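Tol-Pal system protein TolB (Acinetobacter baumannii, PDB 7MX5) is the periplasmic component of the Tol-Pal system, which is thought to help the outer membrane invaginate during cell division and to maintain its integrity. Local coordinates at residues A[213-218]-A[230-235]; A[237-242]-A[250-255]. One frame throughout, in Å; residues are numbered along the deposited sequence.

Contact 1 of 2, residues A[213-218]-A[230-235]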
loop_
_atom_site.group_PDB
_atom_site.type_symbol
_atom_site.label_atom_id
_atom_site.label_comp_id
_atom_site.label_asym_id
_atom_site.label_seq_id
_atom_site.Cartn_x
_atom_site.Cartn_y
_atom_site.Cartn_z
ATOM N N LYS A 213 -3.475 -11.562 28.313
ATOM C CA LYS A 213 -3.546 -12.968 27.932
ATOM C C LYS A 213 -4.425 -13.190 26.705
ATOM O O LYS A 213 -4.130 -14.063 25.880
ATOM C CB LYS A 213 -4.061 -13.794 29.109
ATOM C CG LYS A 213 -5.033 -13.037 30.004
ATOM C CD LYS A 213 -5.500 -13.883 31.177
ATOM C CE LYS A 213 -5.809 -13.016 32.387
ATOM N NZ LYS A 213 -6.935 -13.560 33.196
ATOM N N GLY A 214 -5.502 -12.426 26.570
ATOM C CA GLY A 214 -6.446 -12.631 25.493
ATOM C C GLY A 214 -6.246 -11.769 24.267
ATOM O O GLY A 214 -7.107 -11.773 23.381
ATOM N N LEU A 215 -5.138 -11.038 24.181
ATOM C CA LEU A 215 -4.914 -10.127 23.065
ATOM C C LEU A 215 -4.715 -10.906 21.770
ATOM O O LEU A 215 -3.769 -11.692 21.647
ATOM C CB LEU A 215 -3.701 -9.244 23.347
ATOM C CG LEU A 215 -3.354 -8.203 22.281
ATOM C CD1 LEU A 215 -4.500 -7.223 22.095
ATOM C CD2 LEU A 215 -2.071 -7.471 22.646
ATOM N N ASN A 216 -5.610 -10.692 20.806
ATOM C CA ASN A 216 -5.442 -11.246 19.468
ATOM C C ASN A 216 -4.620 -10.326 18.575
ATOM O O ASN A 216 -3.792 -10.801 17.789
ATOM C CB ASN A 216 -6.806 -11.509 18.823
ATOM C CG ASN A 216 -7.518 -12.700 19.430
ATOM O OD1 ASN A 216 -8.147 -12.593 20.483
ATOM N ND2 ASN A 216 -7.423 -13.847 18.766
ATOM N N GLY A 217 -4.834 -9.017 18.680
ATOM C CA GLY A 217 -4.058 -8.059 17.921
ATOM C C GLY A 217 -4.866 -7.256 16.923
ATOM O O GLY A 217 -5.914 -6.700 17.266
ATOM N N ALA A 218 -4.375 -7.192 15.682
ATOM C CA ALA A 218 -4.992 -6.447 14.590
ATOM C C ALA A 218 -5.235 -4.994 14.982
ATOM O O ALA A 218 -6.392 -4.572 15.108
ATOM C CB ALA A 218 -6.305 -7.106 14.160
ATOM N N PHE A 230 -8.495 -2.665 18.497
ATOM C CA PHE A 230 -7.737 -3.907 18.522
ATOM C C PHE A 230 -8.673 -5.050 18.878
ATOM O O PHE A 230 -9.743 -4.847 19.459
ATOM C CB PHE A 230 -6.560 -3.838 19.505
ATOM C CG PHE A 230 -6.964 -3.621 20.938
ATOM C CD1 PHE A 230 -7.324 -2.362 21.392
ATOM C CD2 PHE A 230 -6.969 -4.676 21.835
ATOM C CE1 PHE A 230 -7.687 -2.162 22.710
ATOM C CE2 PHE A 230 -7.332 -4.482 23.155
ATOM C CZ PHE A 230 -7.690 -3.224 23.594
ATOM N N THR A 231 -8.255 -6.258 18.513
ATOM C CA THR A 231 -9.007 -7.470 18.795
ATOM C C THR A 231 -8.403 -8.187 19.993
ATOM O O THR A 231 -7.178 -8.265 20.133
ATOM C CB THR A 231 -9.020 -8.405 17.584
ATOM O OG1 THR A 231 -9.204 -7.638 16.387
ATOM C CG2 THR A 231 -10.146 -9.420 17.710
ATOM N N ALA A 232 -9.270 -8.710 20.856
ATOM C CA ALA A 232 -8.828 -9.410 22.051
ATOM C C ALA A 232 -9.964 -10.282 22.560
ATOM O O ALA A 232 -11.132 -9.891 22.491
ATOM C CB ALA A 232 -8.378 -8.431 23.140
ATOM N N SER A 233 -9.612 -11.458 23.070
ATOM C CA SER A 233 -10.570 -12.410 23.624
ATOM C C SER A 233 -10.143 -12.709 25.056
ATOM O O SER A 233 -9.372 -13.641 25.289
ATOM C CB SER A 233 -10.624 -13.686 22.791
ATOM O OG SER A 233 -9.334 -14.064 22.346
ATOM N N MET A 234 -10.641 -11.916 26.010
ATOM C CA MET A 234 -10.335 -12.176 27.412
ATOM C C MET A 234 -10.694 -13.612 27.773
ATOM O O MET A 234 -9.891 -14.340 28.367
ATOM C CB MET A 234 -11.084 -11.188 28.312
ATOM C CG MET A 234 -10.197 -10.198 29.077
ATOM S SD MET A 234 -8.614 -10.777 29.747
ATOM C CE MET A 234 -9.066 -12.270 30.634
ATOM N N ASN A 235 -11.891 -14.044 27.387
ATOM C CA ASN A 235 -12.298 -15.433 27.537
ATOM C C ASN A 235 -13.033 -15.863 26.278
ATOM O O ASN A 235 -13.956 -15.178 25.829
ATOM C CB ASN A 235 -13.184 -15.626 28.776
ATOM C CG ASN A 235 -14.381 -16.523 28.509
ATOM O OD1 ASN A 235 -14.319 -17.736 28.713
ATOM N ND2 ASN A 235 -15.484 -15.926 28.070
HETATM O O HOH W 1 -8.862 -4.939 15.204
#
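Asn216 and Ser233 make the side-chain hydrogen bond of this contact: Ser233 OG donates to Asn216 OD1 at 2.7 Å, in the plane of the amide carbonyl and on one of its lone pairs. The serine hydroxyl gets there because chi1 of 39° sets OG between its own backbone N and carbonyl carbon, within bonding distance of the asparagine. Asn216 leans across until its CB rests against the Thr231 carbonyl oxygen, while Asp260 in a loop touches its side chain as well.

On the face of the sheet that carries Leu215 and Ala232, the meeting is apolar. Leu215 CG stands anti to the backbone N (chi1 -178°), which brings CD1 in at 3.6 Å from Phe230 CD2, the two side chains crossing at about a right angle; the same methyl lies 4.2 Å from Ala232 CB. Ile196 of strand 195-200 packs on both Leu215 and Phe230, so this face turns to the preceding sheet. Thr231 points to the other face, where its OG1 hydrogen-bonds to Thr261 O and takes a bond from a water that also donates to Ala218 O. At the solvent end, the Met234 methyl CE rests against the outer part of the Lys213 chain, 3.6 Å from NZ.

Between Leu215 and Gly217 the register slips by one residue. Thr231 O accepts from both Asn216 N (3.0 Å) and Gly217 N (2.9 Å), the two donors reaching it from the same face of its plane, and Thr231 N donates to Gly217 O. Gly217 takes backbone angles that would jam a CB against the preceding carbonyl. Two residues of one strand facing a single residue of the other make this a classic beta bulge, set in the first hairpin of a four-stranded antiparallel beta-propeller blade.

Contact 2 of 2, residues A[237-242]-A[250-255]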
loop_
_atom_site.group_PDB
_atom_site.type_symbol
_atom_site.label_atom_id
_atom_site.label_comp_id
_atom_site.label_asym_id
_atom_site.label_seq_id
_atom_site.Cartn_x
_atom_site.Cartn_y
_atom_site.Cartn_z
ATOM N N ASN A 237 -13.982 -16.050 22.832
ATOM C CA ASN A 237 -14.067 -15.626 21.444
ATOM C C ASN A 237 -13.559 -14.198 21.258
ATOM O O ASN A 237 -13.747 -13.344 22.131
ATOM C CB ASN A 237 -15.515 -15.719 20.951
ATOM C CG ASN A 237 -16.249 -16.911 21.535
ATOM O OD1 ASN A 237 -16.678 -16.884 22.688
ATOM N ND2 ASN A 237 -16.386 -17.967 20.744
ATOM N N PRO A 238 -12.917 -13.913 20.123
ATOM C CA PRO A 238 -12.347 -12.578 19.906
ATOM C C PRO A 238 -13.419 -11.500 19.924
ATOM O O PRO A 238 -14.566 -11.733 19.543
ATOM C CB PRO A 238 -11.695 -12.692 18.522
ATOM C CG PRO A 238 -11.497 -14.167 18.315
ATOM C CD PRO A 238 -12.679 -14.801 18.975
ATOM N N GLU A 239 -13.028 -10.311 20.381
ATOM C CA GLU A 239 -13.918 -9.162 20.467
ATOM C C GLU A 239 -13.147 -7.904 20.091
ATOM O O GLU A 239 -11.923 -7.841 20.223
ATOM C CB GLU A 239 -14.518 -9.008 21.873
ATOM C CG GLU A 239 -15.949 -9.498 22.013
ATOM C CD GLU A 239 -16.232 -10.093 23.376
ATOM O OE1 GLU A 239 -15.381 -9.948 24.277
ATOM O OE2 GLU A 239 -17.306 -10.705 23.550
ATOM N N ILE A 240 -13.880 -6.894 19.629
ATOM C CA ILE A 240 -13.286 -5.623 19.225
ATOM C C ILE A 240 -13.291 -4.669 20.411
ATOM O O ILE A 240 -14.314 -4.505 21.086
ATOM C CB ILE A 240 -14.035 -5.015 18.027
ATOM C CG1 ILE A 240 -13.769 -5.827 16.758
ATOM C CG2 ILE A 240 -13.631 -3.562 17.819
ATOM C CD1 ILE A 240 -15.017 -6.412 16.144
ATOM N N TYR A 241 -12.147 -4.038 20.660
ATOM C CA TYR A 241 -11.991 -3.049 21.715
ATOM C C TYR A 241 -11.479 -1.748 21.114
ATOM O O TYR A 241 -10.730 -1.754 20.133
ATOM C CB TYR A 241 -11.013 -3.538 22.788
ATOM C CG TYR A 241 -11.496 -4.726 23.586
ATOM C CD1 TYR A 241 -11.309 -6.020 23.120
ATOM C CD2 TYR A 241 -12.154 -4.553 24.794
ATOM C CE1 TYR A 241 -11.755 -7.109 23.843
ATOM C CE2 TYR A 241 -12.594 -5.638 25.527
ATOM C CZ TYR A 241 -12.400 -6.912 25.044
ATOM O OH TYR A 241 -12.847 -7.991 25.772
ATOM N N GLN A 242 -11.887 -0.630 21.706
ATOM C CA GLN A 242 -11.352 0.677 21.351
ATOM C C GLN A 242 -10.542 1.220 22.518
ATOM O O GLN A 242 -11.030 1.262 23.653
ATOM C CB GLN A 242 -12.456 1.669 20.980
ATOM C CG GLN A 242 -11.904 2.950 20.365
ATOM C CD GLN A 242 -12.976 3.960 20.013
ATOM O OE1 GLN A 242 -14.145 3.790 20.356
ATOM N NE2 GLN A 242 -12.580 5.023 19.321
ATOM N N VAL A 250 -9.458 1.145 28.046
ATOM C CA VAL A 250 -10.003 0.133 27.133
ATOM C C VAL A 250 -11.430 -0.232 27.536
ATOM O O VAL A 250 -11.721 -0.448 28.717
ATOM C CB VAL A 250 -9.129 -1.137 27.059
ATOM C CG1 VAL A 250 -7.830 -0.841 26.336
ATOM C CG2 VAL A 250 -8.858 -1.699 28.439
ATOM N N LYS A 251 -12.324 -0.295 26.545
ATOM C CA LYS A 251 -13.685 -0.772 26.765
ATOM C C LYS A 251 -14.227 -1.315 25.449
ATOM O O LYS A 251 -13.927 -0.778 24.379
ATOM C CB LYS A 251 -14.592 0.332 27.321
ATOM C CG LYS A 251 -15.267 -0.047 28.637
ATOM C CD LYS A 251 -16.158 -1.272 28.471
ATOM C CE LYS A 251 -15.615 -2.481 29.226
ATOM N NZ LYS A 251 -16.583 -3.008 30.226
ATOM N N ARG A 252 -15.032 -2.369 25.541
ATOM C CA ARG A 252 -15.357 -3.220 24.406
ATOM C C ARG A 252 -16.541 -2.688 23.603
ATOM O O ARG A 252 -17.320 -1.851 24.066
ATOM C CB ARG A 252 -15.644 -4.642 24.883
ATOM C CG ARG A 252 -16.917 -4.811 25.675
ATOM C CD ARG A 252 -17.417 -6.230 25.524
ATOM N NE ARG A 252 -18.072 -6.425 24.238
ATOM C CZ ARG A 252 -19.385 -6.490 24.072
ATOM N NH1 ARG A 252 -20.215 -6.408 25.099
ATOM N NH2 ARG A 252 -19.878 -6.642 22.846
ATOM N N MET A 253 -16.668 -3.203 22.377
ATOM C CA MET A 253 -17.672 -2.705 21.446
ATOM C C MET A 253 -18.567 -3.795 20.857
ATOM O O MET A 253 -19.786 -3.744 21.045
ATOM C CB MET A 253 -17.003 -1.913 20.318
ATOM C CG MET A 253 -15.742 -1.176 20.737
ATOM S SD MET A 253 -16.107 0.514 21.252
ATOM C CE MET A 253 -16.076 1.348 19.673
ATOM N N THR A 254 -18.009 -4.735 20.103
ATOM C CA THR A 254 -18.917 -5.651 19.418
ATOM C C THR A 254 -18.861 -7.176 19.449
ATOM O O THR A 254 -19.398 -7.819 20.352
ATOM C CB THR A 254 -19.044 -5.291 17.906
ATOM O OG1 THR A 254 -18.565 -3.963 17.647
ATOM C CG2 THR A 254 -20.493 -5.399 17.453
ATOM N N ASN A 255 -18.203 -7.735 18.441
ATOM C CA ASN A 255 -18.271 -9.169 18.193
ATOM C C ASN A 255 -17.833 -10.388 18.986
ATOM O O ASN A 255 -16.667 -10.729 19.046
ATOM C CB ASN A 255 -18.005 -9.439 16.740
ATOM C CG ASN A 255 -19.252 -9.788 16.028
ATOM O OD1 ASN A 255 -19.327 -10.786 15.344
ATOM N ND2 ASN A 255 -20.267 -9.002 16.246
#
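Strands 239-242 and 250-252 run antiparallel, the axes of these short segments 141° apart, with Tyr241 and Arg252 as a non-hydrogen-bonded pair; Met253 N donates to Ile240 O at 3.0 Å, while the bond from Gln242 N to Lys251 O is weak. Tyr241 leans across its partner: CE2 lies 3.3 Å from Arg252 CB, and the ring stands nearly perpendicular to the guanidinium, 83° between planes. Beyond CB the arginine runs forward along its own segment, bending at chi3, and NH2 donates to Thr254 O at 2.8 Å. Glu239 OE2 is 4.4 Å from Arg252 NE and well out of the guanidinium plane, so any attraction is probably one of nearby charges, with no N-H pointing at the oxygen; Asp256 puts a like charge close to that carboxylate. This hairpin supplies the two last strands of a propeller blade, the second being its outermost. Met253 crosses the Gln242 side chain obliquely, with CE 3.2 Å from Gln242 OE1 and SD 3.8 Å from Gln242 CB. The glutamine chain is extended beyond CG, and its NE2 makes a weak bond to Tyr265 OH. Ile240 CG2 meets Met253 CG at 4.3 Å, and Phe272 of the next blade touches both residues.

Overall arrangement
Contacts 1 and 2 lie in the first and last hairpins of one four-stranded antiparallel blade, joined where strands 227-232 and 239-244 lie side by side: Phe230 O is 2.8 Å from Tyr241 N and Ala232 N 2.9 Å from Glu239 O, both probable hydrogen bonds. Their centres are 8 Å apart, and they follow each other along the chain. Contact 1 is the more buried, with a fuller set of backbone bonds and a bulge, and its apolar face packs on strand 195-200. Contact 2 is a surface contact with sparser backbone bonding; long side chains, loosely paired charges and a methionine do more of the work, and its side chains also reach strands 271-276 and 283-288 of the next blade.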